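Long-range contacts in beta sliding clamp (Bartonella birtlesii LL-WM9, PDB 6DEG), which probably tethers DNA polymerases and other proteins to DNA and makes them processive, working as a ring-shaped head-to-tail homodimer around the duplex: residues L22-R27 with S222-G227; E60-F65 with S244-S249; I75-Y80 with F116-L121; S93-S98 with M107-G112. All coordinates share one frame; numbering follows the deposited sequence.

Contacts 1 and 2 fasten the N-terminal domain to the central domain on the two layers of the ring: in contact 1 the last part of helix 15-26 meets the loop after helix 211-222, and in contact 2 60-65 pairs with 244-249 in the sheet. Their centres lie 9 Å apart, and the salt bridge of Arg24 NH1 with Glu63 OE2, at 2.6 Å, ties one to the other. Contacts 3 and 4 lie within the N-terminal domain, centres 13 Å apart, sharing the sheet where Leu118 N meets Met107 O at 3.0 Å; the centre of contact 2 lies about 20 Å from that of contact 3 and about 24 Å from that of contact 4. Contact 3 also reaches the second subunit; His26 and Tyr80 link it to contact 1.

Contact 1 (L22-R27 with S222-G227); sequences LGRVHR and SEEIDG
Arg24 reaches from helix 15-26 to two acidic residues, Glu223 and Glu224, in the loop after helix 211-222. Followed outward, its CB lies beside Glu223 OE2, and CG comes closer to the same oxygen, at 3.4 Å, so the carboxylate rests against the aliphatic root of the arginine. CG stands anti to the carbonyl carbon (chi1 -71°), and the chain then runs extended to NE, carrying CD past the carboxylate onto Val245. NE lies 3.9 Å from Glu224 OE2, and NH2 comes to 2.8 Å from that oxygen. Glu224 OE2 sits over one face of the guanidinium, well out of its plane, which makes this a salt bridge of charges with no N-H aimed at the oxygen. The backbone O of Glu223 lies at the guanidinium edge, and NH1 turns away to a salt bridge with Glu63 in the neighbouring sheet, so one cationic group serves two carboxylates. Glu223 has a second arginine: Arg27 NH2 gives its OE2 a weak hydrogen bond of 3.1 Å, bent to 134° at the hydrogen, within a salt bridge. Here the carboxylate is at the guanidinium edge, the two planes 69° apart. Glu223 OE2 thus touches the aliphatic root of Arg24 and the charged end of Arg27, and the positive charges nearby probably favour its ionised form. This is a surface salt-bridge cluster at the junction of the N-terminal and central domains, where their helices line the inside of the sliding-clamp ring.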
loop_
_atom_site.group_PDB
_atom_site.type_symbol
_atom_site.label_atom_id
_atom_site.label_comp_id
_atom_site.label_asym_id
_atom_site.label_seq_id
_atom_site.Cartn_x
_atom_site.Cartn_y
_atom_site.Cartn_z
ATOM N N LEU B 22 -9.643 18.894 0.170
ATOM C CA LEU B 22 -10.617 17.844 -0.079
ATOM C C LEU B 22 -10.261 16.536 0.607
ATOM O O LEU B 22 -11.157 15.745 0.916
ATOM C CB LEU B 22 -10.745 17.610 -1.584
ATOM C CG LEU B 22 -12.098 17.116 -2.074
ATOM C CD1 LEU B 22 -13.162 18.143 -1.756
ATOM C CD2 LEU B 22 -12.034 16.846 -3.565
ATOM N N GLY B 23 -8.972 16.280 0.835
ATOM C CA GLY B 23 -8.576 15.081 1.550
ATOM C C GLY B 23 -8.928 15.093 3.023
ATOM O O GLY B 23 -9.006 14.024 3.636
ATOM N N ARG B 24 -9.135 16.276 3.608
ATOM C CA ARG B 24 -9.490 16.345 5.022
ATOM C C ARG B 24 -10.895 15.809 5.266
ATOM O O ARG B 24 -11.110 14.989 6.166
ATOM C CB ARG B 24 -9.369 17.785 5.527
ATOM C CG ARG B 24 -7.940 18.283 5.658
ATOM C CD ARG B 24 -7.901 19.709 6.168
ATOM N NE ARG B 24 -6.540 20.150 6.454
ATOM C CZ ARG B 24 -5.929 21.143 5.817
ATOM N NH1 ARG B 24 -6.560 21.799 4.851
ATOM N NH2 ARG B 24 -4.688 21.481 6.141
ATOM N N VAL B 25 -11.865 16.243 4.456
ATOM C CA VAL B 25 -13.237 15.771 4.599
ATOM C C VAL B 25 -13.496 14.512 3.782
ATOM O O VAL B 25 -14.607 13.966 3.827
ATOM C CB VAL B 25 -14.228 16.887 4.206
ATOM C CG1 VAL B 25 -13.778 18.222 4.781
ATOM C CG2 VAL B 25 -14.354 16.979 2.701
ATOM N N HIS B 26 -12.489 14.026 3.054
ATOM C CA HIS B 26 -12.662 12.877 2.173
ATOM C C HIS B 26 -13.092 11.630 2.936
ATOM O O HIS B 26 -13.991 10.902 2.496
ATOM C CB HIS B 26 -11.356 12.632 1.419
ATOM C CG HIS B 26 -11.341 11.366 0.631
ATOM N ND1 HIS B 26 -10.248 10.529 0.592
ATOM C CD2 HIS B 26 -12.284 10.793 -0.154
ATOM C CE1 HIS B 26 -10.518 9.493 -0.182
ATOM N NE2 HIS B 26 -11.747 9.630 -0.647
ATOM N N ARG B 27 -12.469 11.378 4.087
ATOM C CA ARG B 27 -12.623 10.102 4.776
ATOM C C ARG B 27 -14.024 9.912 5.363
ATOM O O ARG B 27 -14.544 8.792 5.380
ATOM C CB ARG B 27 -11.558 9.966 5.861
ATOM C CG ARG B 27 -10.359 9.157 5.404
ATOM C CD ARG B 27 -9.148 9.391 6.278
ATOM N NE ARG B 27 -9.115 10.724 6.873
ATOM C CZ ARG B 27 -8.555 11.787 6.305
ATOM N NH1 ARG B 27 -7.976 11.679 5.117
ATOM N NH2 ARG B 27 -8.558 12.957 6.932
ATOM N N SER B 222 -2.619 15.015 12.122
ATOM C CA SER B 222 -1.384 14.694 11.412
ATOM C C SER B 222 -1.191 15.584 10.192
ATOM O O SER B 222 -0.051 15.864 9.806
ATOM C CB SER B 222 -1.378 13.220 10.994
ATOM O OG SER B 222 -2.574 12.869 10.321
ATOM N N GLU B 223 -2.284 16.029 9.571
ATOM C CA GLU B 223 -2.231 16.780 8.326
ATOM C C GLU B 223 -2.329 18.289 8.534
ATOM O O GLU B 223 -2.645 19.017 7.588
ATOM C CB GLU B 223 -3.330 16.301 7.373
ATOM C CG GLU B 223 -4.721 16.290 7.968
ATOM C CD GLU B 223 -5.612 15.234 7.341
ATOM O OE1 GLU B 223 -5.090 14.168 6.951
ATOM O OE2 GLU B 223 -6.835 15.467 7.243
ATOM N N GLU B 224 -2.072 18.776 9.747
ATOM C CA GLU B 224 -2.089 20.210 10.000
ATOM C C GLU B 224 -0.884 20.599 10.843
ATOM O O GLU B 224 -0.313 19.782 11.568
ATOM C CB GLU B 224 -3.386 20.650 10.692
ATOM C CG GLU B 224 -4.463 21.135 9.728
ATOM C CD GLU B 224 -4.278 22.588 9.325
ATOM O OE1 GLU B 224 -3.361 23.244 9.863
ATOM O OE2 GLU B 224 -5.048 23.075 8.470
ATOM N N ILE B 225 -0.504 21.875 10.732
ATOM C CA ILE B 225 0.600 22.394 11.528
ATOM C C ILE B 225 0.170 22.543 12.982
ATOM O O ILE B 225 -1.020 22.590 13.314
ATOM C CB ILE B 225 1.104 23.732 10.967
ATOM C CG1 ILE B 225 -0.024 24.762 10.970
ATOM C CG2 ILE B 225 1.665 23.544 9.573
ATOM C CD1 ILE B 225 0.411 26.133 10.526
ATOM N N ASP B 226 1.166 22.611 13.858
ATOM C CA ASP B 226 0.900 22.781 15.277
ATOM C C ASP B 226 0.166 24.092 15.524
ATOM O O ASP B 226 0.451 25.112 14.897
ATOM C CB ASP B 226 2.208 22.758 16.062
ATOM C CG ASP B 226 1.986 22.651 17.551
ATOM O OD1 ASP B 226 0.843 22.360 17.966
ATOM O OD2 ASP B 226 2.955 22.854 18.312
ATOM N N GLY B 227 -0.791 24.057 16.427
ATOM C CA GLY B 227 -1.527 25.247 16.769
ATOM C C GLY B 227 -2.299 25.048 18.046
ATOM O O GLY B 227 -2.009 24.150 18.837
#

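Contact 2 (E60-F65 with S244-S249); sequences EVTESF and SVVFTS
Strands 60-65 and 245-249 form an antiparallel pair that carries one sheet across the junction between the N-terminal and central domains, their axes 170° apart and 4.5 Å at closest approach. Glu60 with Thr248 and Thr62 with Val246 are the hydrogen-bonded pairs; each is closed by two backbone bonds, the shortest being Val246 N to Thr62 O at 2.6 Å. A further bond, Ser64 N to Ser244 O, is longer at 3.1 Å and approaches from above the carbonyl plane. Between them lie the non-hydrogen-bonded pairs Val61 with Phe247 and Glu63 with Val245. Such a sheet running unbroken from domain to domain is the outer layer of the sliding-clamp ring, with helices on the inside. Accordingly Val61, Val245 and Phe247 turn to the helix side, where Val245 and Phe247 touch helix 211-222. Val61 uses both branches: CG1 meets Val245 CG1 at 3.7 Å, while CG2 comes obliquely to Phe247 CD1 at 3.5 Å. Glu63 lays its CG against Val245 CG2 and its OE2 3.3 Å from Ser244 CB; the carboxylate is held by Arg24. On the other face Thr62 and Val246 lie side by side pointing the same way. Thr62 OG1, set between backbone N and carbonyl carbon (chi1 84°), is pressed to 3.2 Å from Val246 CB, and Val246 also touches Arg239 and Ser241 of the neighbouring strand 237-241.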
loop_
_atom_site.group_PDB
_atom_site.type_symbol
_atom_site.label_atom_id
_atom_site.label_comp_id
_atom_site.label_asym_id
_atom_site.label_seq_id
_atom_site.Cartn_x
_atom_site.Cartn_y
_atom_site.Cartn_z
ATOM N N GLU B 60 -18.865 14.828 11.707
ATOM C CA GLU B 60 -18.932 15.925 10.746
ATOM C C GLU B 60 -17.603 16.665 10.725
ATOM O O GLU B 60 -17.070 17.019 11.781
ATOM C CB GLU B 60 -20.054 16.917 11.079
ATOM C CG GLU B 60 -19.826 18.305 10.469
ATOM C CD GLU B 60 -20.685 19.395 11.094
ATOM O OE1 GLU B 60 -21.900 19.440 10.808
ATOM O OE2 GLU B 60 -20.140 20.213 11.871
ATOM N N VAL B 61 -17.080 16.903 9.524
ATOM C CA VAL B 61 -15.880 17.705 9.317
ATOM C C VAL B 61 -16.218 18.864 8.391
ATOM O O VAL B 61 -16.905 18.682 7.380
ATOM C CB VAL B 61 -14.721 16.876 8.723
ATOM C CG1 VAL B 61 -13.438 17.685 8.735
ATOM C CG2 VAL B 61 -14.536 15.591 9.495
ATOM N N THR B 62 -15.739 20.055 8.736
ATOM C CA THR B 62 -15.815 21.199 7.844
ATOM C C THR B 62 -14.441 21.841 7.779
ATOM O O THR B 62 -13.768 21.986 8.802
ATOM C CB THR B 62 -16.857 22.237 8.286
ATOM O OG1 THR B 62 -16.277 23.113 9.259
ATOM C CG2 THR B 62 -18.086 21.563 8.868
ATOM N N GLU B 63 -14.030 22.223 6.574
ATOM C CA GLU B 63 -12.756 22.893 6.369
ATOM C C GLU B 63 -12.944 24.045 5.394
ATOM O O GLU B 63 -13.612 23.896 4.367
ATOM C CB GLU B 63 -11.693 21.915 5.861
ATOM C CG GLU B 63 -10.273 22.358 6.129
ATOM C CD GLU B 63 -9.572 22.791 4.867
ATOM O OE1 GLU B 63 -10.036 22.395 3.780
ATOM O OE2 GLU B 63 -8.560 23.515 4.955
ATOM N N SER B 64 -12.355 25.192 5.725
ATOM C CA SER B 64 -12.505 26.410 4.944
ATOM C C SER B 64 -11.148 26.952 4.519
ATOM O O SER B 64 -10.203 26.985 5.313
ATOM C CB SER B 64 -13.263 27.478 5.736
ATOM O OG SER B 64 -14.424 26.934 6.335
ATOM N N PHE B 65 -11.060 27.380 3.263
ATOM C CA PHE B 65 -9.881 28.060 2.747
ATOM C C PHE B 65 -10.311 29.298 1.973
ATOM O O PHE B 65 -11.393 29.339 1.386
ATOM C CB PHE B 65 -9.013 27.135 1.862
ATOM C CG PHE B 65 -9.738 26.530 0.683
ATOM C CD1 PHE B 65 -10.731 25.579 0.866
ATOM C CD2 PHE B 65 -9.388 26.872 -0.612
ATOM C CE1 PHE B 65 -11.384 25.014 -0.215
ATOM C CE2 PHE B 65 -10.036 26.305 -1.694
ATOM C CZ PHE B 65 -11.036 25.379 -1.493
ATOM N N SER B 244 -8.591 25.824 10.118
ATOM C CA SER B 244 -9.411 25.577 8.939
ATOM C C SER B 244 -10.470 24.523 9.220
ATOM O O SER B 244 -11.598 24.620 8.727
ATOM C CB SER B 244 -8.529 25.142 7.771
ATOM O OG SER B 244 -7.278 25.806 7.790
ATOM N N VAL B 245 -10.132 23.534 10.016
ATOM C CA VAL B 245 -10.953 22.345 10.198
ATOM C C VAL B 245 -11.884 22.534 11.388
ATOM O O VAL B 245 -11.546 23.194 12.377
ATOM C CB VAL B 245 -10.057 21.102 10.376
ATOM C CG1 VAL B 245 -10.871 19.829 10.225
ATOM C CG2 VAL B 245 -8.897 21.138 9.387
ATOM N N VAL B 246 -13.079 21.952 11.288
ATOM C CA VAL B 246 -14.016 21.882 12.403
ATOM C C VAL B 246 -14.574 20.466 12.439
ATOM O O VAL B 246 -15.264 20.042 11.505
ATOM C CB VAL B 246 -15.156 22.908 12.283
ATOM C CG1 VAL B 246 -16.319 22.525 13.190
ATOM C CG2 VAL B 246 -14.650 24.305 12.611
ATOM N N PHE B 247 -14.270 19.733 13.506
ATOM C CA PHE B 247 -14.681 18.348 13.676
ATOM C C PHE B 247 -15.654 18.234 14.843
ATOM O O PHE B 247 -15.426 18.812 15.911
ATOM C CB PHE B 247 -13.455 17.461 13.916
ATOM C CG PHE B 247 -13.760 15.991 13.976
ATOM C CD1 PHE B 247 -14.518 15.380 12.992
ATOM C CD2 PHE B 247 -13.278 15.217 15.017
ATOM C CE1 PHE B 247 -14.790 14.024 13.046
ATOM C CE2 PHE B 247 -13.548 13.863 15.079
ATOM C CZ PHE B 247 -14.305 13.265 14.093
ATOM N N THR B 248 -16.730 17.475 14.643
ATOM C CA THR B 248 -17.774 17.326 15.647
ATOM C C THR B 248 -18.222 15.871 15.686
ATOM O O THR B 248 -18.322 15.223 14.640
ATOM C CB THR B 248 -18.957 18.260 15.342
ATOM O OG1 THR B 248 -18.542 19.622 15.497
ATOM C CG2 THR B 248 -20.117 17.994 16.286
ATOM N N SER B 249 -18.497 15.360 16.888
ATOM C CA SER B 249 -18.823 13.952 17.063
ATOM C C SER B 249 -19.877 13.765 18.145
ATOM O O SER B 249 -19.928 14.513 19.123
ATOM C CB SER B 249 -17.584 13.135 17.439
ATOM O OG SER B 249 -17.954 11.854 17.921
#

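Contact 3 (I75-Y80 with F116-L121); sequences ITVPAY and FQLQCL
Val77 and Leu118 mark the close-packed side of this contact: Val77 CG1 touches Leu118 CD1 at 3.6 Å, the two side chains crossing at about a right angle. The branch is placed by chi1 of -159°, which carries CG1 anti to the backbone N. Next to it, Cys120 points its CB at the other strand, 3.6 Å from Ile75 CG1 and 3.0 Å from Thr76 O, while its sulfur packs on Met107. Thr76 and Leu121 form a single antiparallel bridge. Its secure half is Leu121 N to Thr76 O, 3.1 Å, with the donor in the carbonyl plane; the returning bond from Thr76 N is less sure because the position of Leu121 O is doubtful. Ile75, Thr76, Val77, Leu118 and Cys120 are all buried. The looser side begins at Pro78, whose ring edge rests on backbone of the other segment, CD lying 3.3 Å from Gln119 O. Gln119 is exposed, and its side chain runs away from residues 75-80 and packs on Pro312 of the second subunit. The touching parts, 75-78 and 118-121, run 116° apart, and the pairing is confined to one bridge. It links strand 73-78, at the edge of the sheet shared with the central domain, to the chain just after strand 114-119 of the four-stranded sheet. At the far end of the segment, Phe116 and Gln117 pair antiparallel with a strand of the second subunit, the sheet continuation across the dimer interface that is characteristic of the ring-shaped beta sliding clamps.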
loop_
_atom_site.group_PDB
_atom_site.type_symbol
_atom_site.label_atom_id
_atom_site.label_comp_id
_atom_site.label_asym_id
_atom_site.label_seq_id
_atom_site.Cartn_x
_atom_site.Cartn_y
_atom_site.Cartn_z
ATOM N N ILE B 75 -24.084 23.659 -3.538
ATOM C CA ILE B 75 -24.545 22.430 -4.177
ATOM C C ILE B 75 -23.848 21.268 -3.479
ATOM O O ILE B 75 -22.794 21.436 -2.864
ATOM C CB ILE B 75 -24.268 22.436 -5.703
ATOM C CG1 ILE B 75 -25.133 21.394 -6.416
ATOM C CG2 ILE B 75 -22.797 22.189 -5.991
ATOM C CD1 ILE B 75 -26.578 21.799 -6.553
ATOM N N THR B 76 -24.451 20.083 -3.551
ATOM C CA THR B 76 -23.890 18.883 -2.943
ATOM C C THR B 76 -23.475 17.913 -4.040
ATOM O O THR B 76 -24.286 17.556 -4.898
ATOM C CB THR B 76 -24.885 18.207 -2.000
ATOM O OG1 THR B 76 -26.021 17.761 -2.747
ATOM C CG2 THR B 76 -25.344 19.177 -0.932
ATOM N N VAL B 77 -22.215 17.491 -4.009
ATOM C CA VAL B 77 -21.636 16.695 -5.086
ATOM C C VAL B 77 -21.032 15.428 -4.487
ATOM O O VAL B 77 -20.463 15.483 -3.393
ATOM C CB VAL B 77 -20.571 17.498 -5.853
ATOM C CG1 VAL B 77 -20.349 16.914 -7.233
ATOM C CG2 VAL B 77 -20.945 18.966 -5.929
ATOM N N PRO B 78 -21.179 14.268 -5.127
ATOM C CA PRO B 78 -20.493 13.058 -4.649
ATOM C C PRO B 78 -19.005 13.301 -4.410
ATOM O O PRO B 78 -18.357 14.068 -5.122
ATOM C CB PRO B 78 -20.743 12.050 -5.777
ATOM C CG PRO B 78 -22.073 12.464 -6.331
ATOM C CD PRO B 78 -22.137 13.973 -6.206
ATOM N N ALA B 79 -18.464 12.628 -3.392
ATOM C CA ALA B 79 -17.146 12.947 -2.849
ATOM C C ALA B 79 -16.011 12.134 -3.473
ATOM O O ALA B 79 -15.023 12.709 -3.943
ATOM C CB ALA B 79 -17.153 12.743 -1.332
ATOM N N TYR B 80 -16.112 10.804 -3.456
ATOM C CA TYR B 80 -15.030 9.982 -3.990
ATOM C C TYR B 80 -14.826 10.236 -5.475
ATOM O O TYR B 80 -13.687 10.294 -5.951
ATOM C CB TYR B 80 -15.316 8.505 -3.738
ATOM C CG TYR B 80 -14.609 7.974 -2.524
ATOM C CD1 TYR B 80 -15.095 8.230 -1.251
ATOM C CD2 TYR B 80 -13.449 7.222 -2.648
ATOM C CE1 TYR B 80 -14.452 7.750 -0.136
ATOM C CE2 TYR B 80 -12.798 6.736 -1.537
ATOM C CZ TYR B 80 -13.304 7.002 -0.284
ATOM O OH TYR B 80 -12.657 6.521 0.830
ATOM N N PHE B 116 -16.634 18.606 -17.187
ATOM C CA PHE B 116 -17.474 17.626 -16.516
ATOM C C PHE B 116 -18.857 18.209 -16.254
ATOM O O PHE B 116 -19.071 19.423 -16.314
ATOM C CB PHE B 116 -16.862 17.171 -15.185
ATOM C CG PHE B 116 -15.658 16.284 -15.328
ATOM C CD1 PHE B 116 -14.392 16.824 -15.472
ATOM C CD2 PHE B 116 -15.791 14.906 -15.303
ATOM C CE1 PHE B 116 -13.280 16.005 -15.598
ATOM C CE2 PHE B 116 -14.683 14.083 -15.429
ATOM C CZ PHE B 116 -13.427 14.633 -15.577
ATOM N N GLN B 117 -19.795 17.316 -15.956
ATOM C CA GLN B 117 -21.154 17.699 -15.588
ATOM C C GLN B 117 -21.672 16.578 -14.701
ATOM O O GLN B 117 -21.935 15.476 -15.189
ATOM C CB GLN B 117 -22.037 17.912 -16.817
ATOM C CG GLN B 117 -23.171 18.920 -16.608
ATOM C CD GLN B 117 -22.716 20.370 -16.704
ATOM O OE1 GLN B 117 -21.629 20.661 -17.203
ATOM N NE2 GLN B 117 -23.550 21.284 -16.222
ATOM N N LEU B 118 -21.787 16.853 -13.402
ATOM C CA LEU B 118 -22.029 15.834 -12.393
ATOM C C LEU B 118 -23.463 15.879 -11.884
ATOM O O LEU B 118 -24.110 16.930 -11.895
ATOM C CB LEU B 118 -21.066 16.007 -11.220
ATOM C CG LEU B 118 -19.576 15.946 -11.568
ATOM C CD1 LEU B 118 -18.734 15.840 -10.311
ATOM C CD2 LEU B 118 -19.284 14.781 -12.501
ATOM N N GLN B 119 -23.950 14.725 -11.430
ATOM C CA GLN B 119 -25.269 14.652 -10.819
ATOM C C GLN B 119 -25.157 15.026 -9.353
ATOM O O GLN B 119 -24.366 14.439 -8.612
ATOM C CB GLN B 119 -25.861 13.252 -10.957
ATOM C CG GLN B 119 -26.367 12.920 -12.341
ATOM C CD GLN B 119 -27.066 11.581 -12.381
ATOM O OE1 GLN B 119 -26.679 10.646 -11.682
ATOM N NE2 GLN B 119 -28.111 11.483 -13.195
ATOM N N CYS B 120 -25.965 15.997 -8.937
ATOM C CA CYS B 120 -25.849 16.561 -7.602
ATOM C C CYS B 120 -27.191 16.575 -6.891
ATOM O O CYS B 120 -28.170 15.996 -7.370
ATOM C CB CYS B 120 -25.290 17.982 -7.676
ATOM S SG CYS B 120 -24.154 18.250 -9.037
ATOM N N LEU B 121 -27.231 17.231 -5.735
ATOM C CA LEU B 121 -28.436 17.439 -4.968
ATOM C C LEU B 121 -28.287 18.826 -4.363
ATOM O O LEU B 121 -27.174 19.214 -3.981
ATOM C CB LEU B 121 -28.627 16.383 -3.871
ATOM C CG LEU B 121 -28.766 14.953 -4.403
ATOM C CD1 LEU B 121 -28.595 13.923 -3.311
ATOM C CD2 LEU B 121 -30.106 14.781 -5.092
#

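Contact 4 (S93-S98 with M107-G112); sequences SEIVLS and MSIVSG
Val96 and Val110 meet through the flat groups of this contact, the peptide planes, since no ring takes part. Val110 N approaches Val96 O in the carbonyl plane at 2.8 Å, and a return hydrogen bond runs from Val96 N to Val110 O. Ser98 and Ser108 form the second hydrogen-bonded pair, again closed by two backbone bonds; Ser108 N to Ser98 O is modelled at 2.5 Å, a length that is doubtful at this resolution. The two faces of the paired strands differ. On one, Val96 packs on Val110 with CB atoms 4.1 Å apart, and Ser98 stands beside Ser108. On the other, Ile95 and Ile109 lie side by side with CG2 atoms 3.6 Å apart. Met107, its chain extended beyond CG (chi2 -156°), runs alongside Leu97 and brings CE to 3.5 Å from Leu97 CB. At the open end Ser111 OG lies 3.6 Å from Glu94 O. These strands make a beta hairpin in the middle of a four-stranded antiparallel sheet: strand 10-14 flanks 94-99, strand 114-119 flanks 106-111, and Arg15 of helix 15-26 touches Ile95.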
loop_
_atom_site.group_PDB
_atom_site.type_symbol
_atom_site.label_atom_id
_atom_site.label_comp_id
_atom_site.label_asym_id
_atom_site.label_seq_id
_atom_site.Cartn_x
_atom_site.Cartn_y
_atom_site.Cartn_z
ATOM N N SER B 93 -3.079 23.770 -11.402
ATOM C CA SER B 93 -4.046 24.327 -12.329
ATOM C C SER B 93 -5.165 25.030 -11.565
ATOM O O SER B 93 -5.270 24.953 -10.337
ATOM C CB SER B 93 -4.626 23.233 -13.224
ATOM O OG SER B 93 -5.402 22.318 -12.469
ATOM N N GLU B 94 -6.012 25.725 -12.311
ATOM C CA GLU B 94 -7.171 26.402 -11.755
ATOM C C GLU B 94 -8.424 25.737 -12.298
ATOM O O GLU B 94 -8.520 25.472 -13.501
ATOM C CB GLU B 94 -7.154 27.895 -12.086
ATOM C CG GLU B 94 -6.174 28.682 -11.237
ATOM C CD GLU B 94 -6.587 30.123 -11.055
ATOM O OE1 GLU B 94 -7.256 30.669 -11.958
ATOM O OE2 GLU B 94 -6.247 30.707 -10.005
ATOM N N ILE B 95 -9.369 25.458 -11.411
ATOM C CA ILE B 95 -10.587 24.741 -11.752
ATOM C C ILE B 95 -11.764 25.691 -11.605
ATOM O O ILE B 95 -11.810 26.495 -10.668
ATOM C CB ILE B 95 -10.758 23.494 -10.868
ATOM C CG1 ILE B 95 -9.431 22.739 -10.769
ATOM C CG2 ILE B 95 -11.838 22.594 -11.429
ATOM C CD1 ILE B 95 -9.416 21.657 -9.717
ATOM N N VAL B 96 -12.716 25.592 -12.530
ATOM C CA VAL B 96 -13.893 26.452 -12.565
ATOM C C VAL B 96 -15.118 25.577 -12.351
ATOM O O VAL B 96 -15.366 24.643 -13.125
ATOM C CB VAL B 96 -13.995 27.228 -13.887
ATOM C CG1 VAL B 96 -15.291 28.016 -13.936
ATOM C CG2 VAL B 96 -12.797 28.152 -14.040
ATOM N N LEU B 97 -15.889 25.893 -11.312
ATOM C CA LEU B 97 -16.979 25.059 -10.823
ATOM C C LEU B 97 -18.281 25.847 -10.902
ATOM O O LEU B 97 -18.404 26.902 -10.270
ATOM C CB LEU B 97 -16.686 24.612 -9.391
ATOM C CG LEU B 97 -15.260 24.070 -9.215
ATOM C CD1 LEU B 97 -14.359 25.075 -8.520
ATOM C CD2 LEU B 97 -15.253 22.749 -8.468
ATOM N N SER B 98 -19.262 25.324 -11.643
ATOM C CA SER B 98 -20.416 26.121 -12.040
ATOM C C SER B 98 -21.716 25.346 -11.882
ATOM O O SER B 98 -21.748 24.117 -11.976
ATOM C CB SER B 98 -20.300 26.580 -13.502
ATOM O OG SER B 98 -18.976 26.975 -13.809
ATOM N N MET B 107 -23.900 20.344 -11.839
ATOM C CA MET B 107 -22.666 21.082 -11.617
ATOM C C MET B 107 -21.731 20.948 -12.809
ATOM O O MET B 107 -21.497 19.837 -13.294
ATOM C CB MET B 107 -21.955 20.597 -10.362
ATOM C CG MET B 107 -21.068 21.650 -9.758
ATOM S SD MET B 107 -19.764 20.904 -8.783
ATOM C CE MET B 107 -18.985 22.359 -8.107
ATOM N N SER B 108 -21.169 22.068 -13.250
ATOM C CA SER B 108 -20.241 22.090 -14.371
ATOM C C SER B 108 -18.829 22.321 -13.852
ATOM O O SER B 108 -18.610 23.195 -13.007
ATOM C CB SER B 108 -20.618 23.174 -15.381
ATOM O OG SER B 108 -19.557 23.392 -16.297
ATOM N N ILE B 109 -17.882 21.536 -14.355
ATOM C CA ILE B 109 -16.468 21.659 -14.021
ATOM C C ILE B 109 -15.692 21.948 -15.299
ATOM O O ILE B 109 -15.978 21.365 -16.350
ATOM C CB ILE B 109 -15.939 20.383 -13.338
ATOM C CG1 ILE B 109 -16.889 19.948 -12.225
ATOM C CG2 ILE B 109 -14.544 20.608 -12.790
ATOM C CD1 ILE B 109 -16.574 18.582 -11.670
ATOM N N VAL B 110 -14.717 22.854 -15.214
ATOM C CA VAL B 110 -13.932 23.266 -16.376
ATOM C C VAL B 110 -12.472 23.376 -15.962
ATOM O O VAL B 110 -12.131 24.181 -15.088
ATOM C CB VAL B 110 -14.412 24.605 -16.963
ATOM C CG1 VAL B 110 -13.415 25.123 -17.990
ATOM C CG2 VAL B 110 -15.795 24.457 -17.578
ATOM N N SER B 111 -11.610 22.573 -16.580
ATOM C CA SER B 111 -10.163 22.733 -16.446
ATOM C C SER B 111 -9.567 22.590 -17.843
ATOM O O SER B 111 -9.450 21.475 -18.361
ATOM C CB SER B 111 -9.574 21.717 -15.474
ATOM O OG SER B 111 -8.343 22.175 -14.939
ATOM N N GLY B 112 -9.192 23.713 -18.447
ATOM C CA GLY B 112 -8.727 23.666 -19.822
ATOM C C GLY B 112 -9.841 23.209 -20.737
ATOM O O GLY B 112 -10.983 23.672 -20.646
#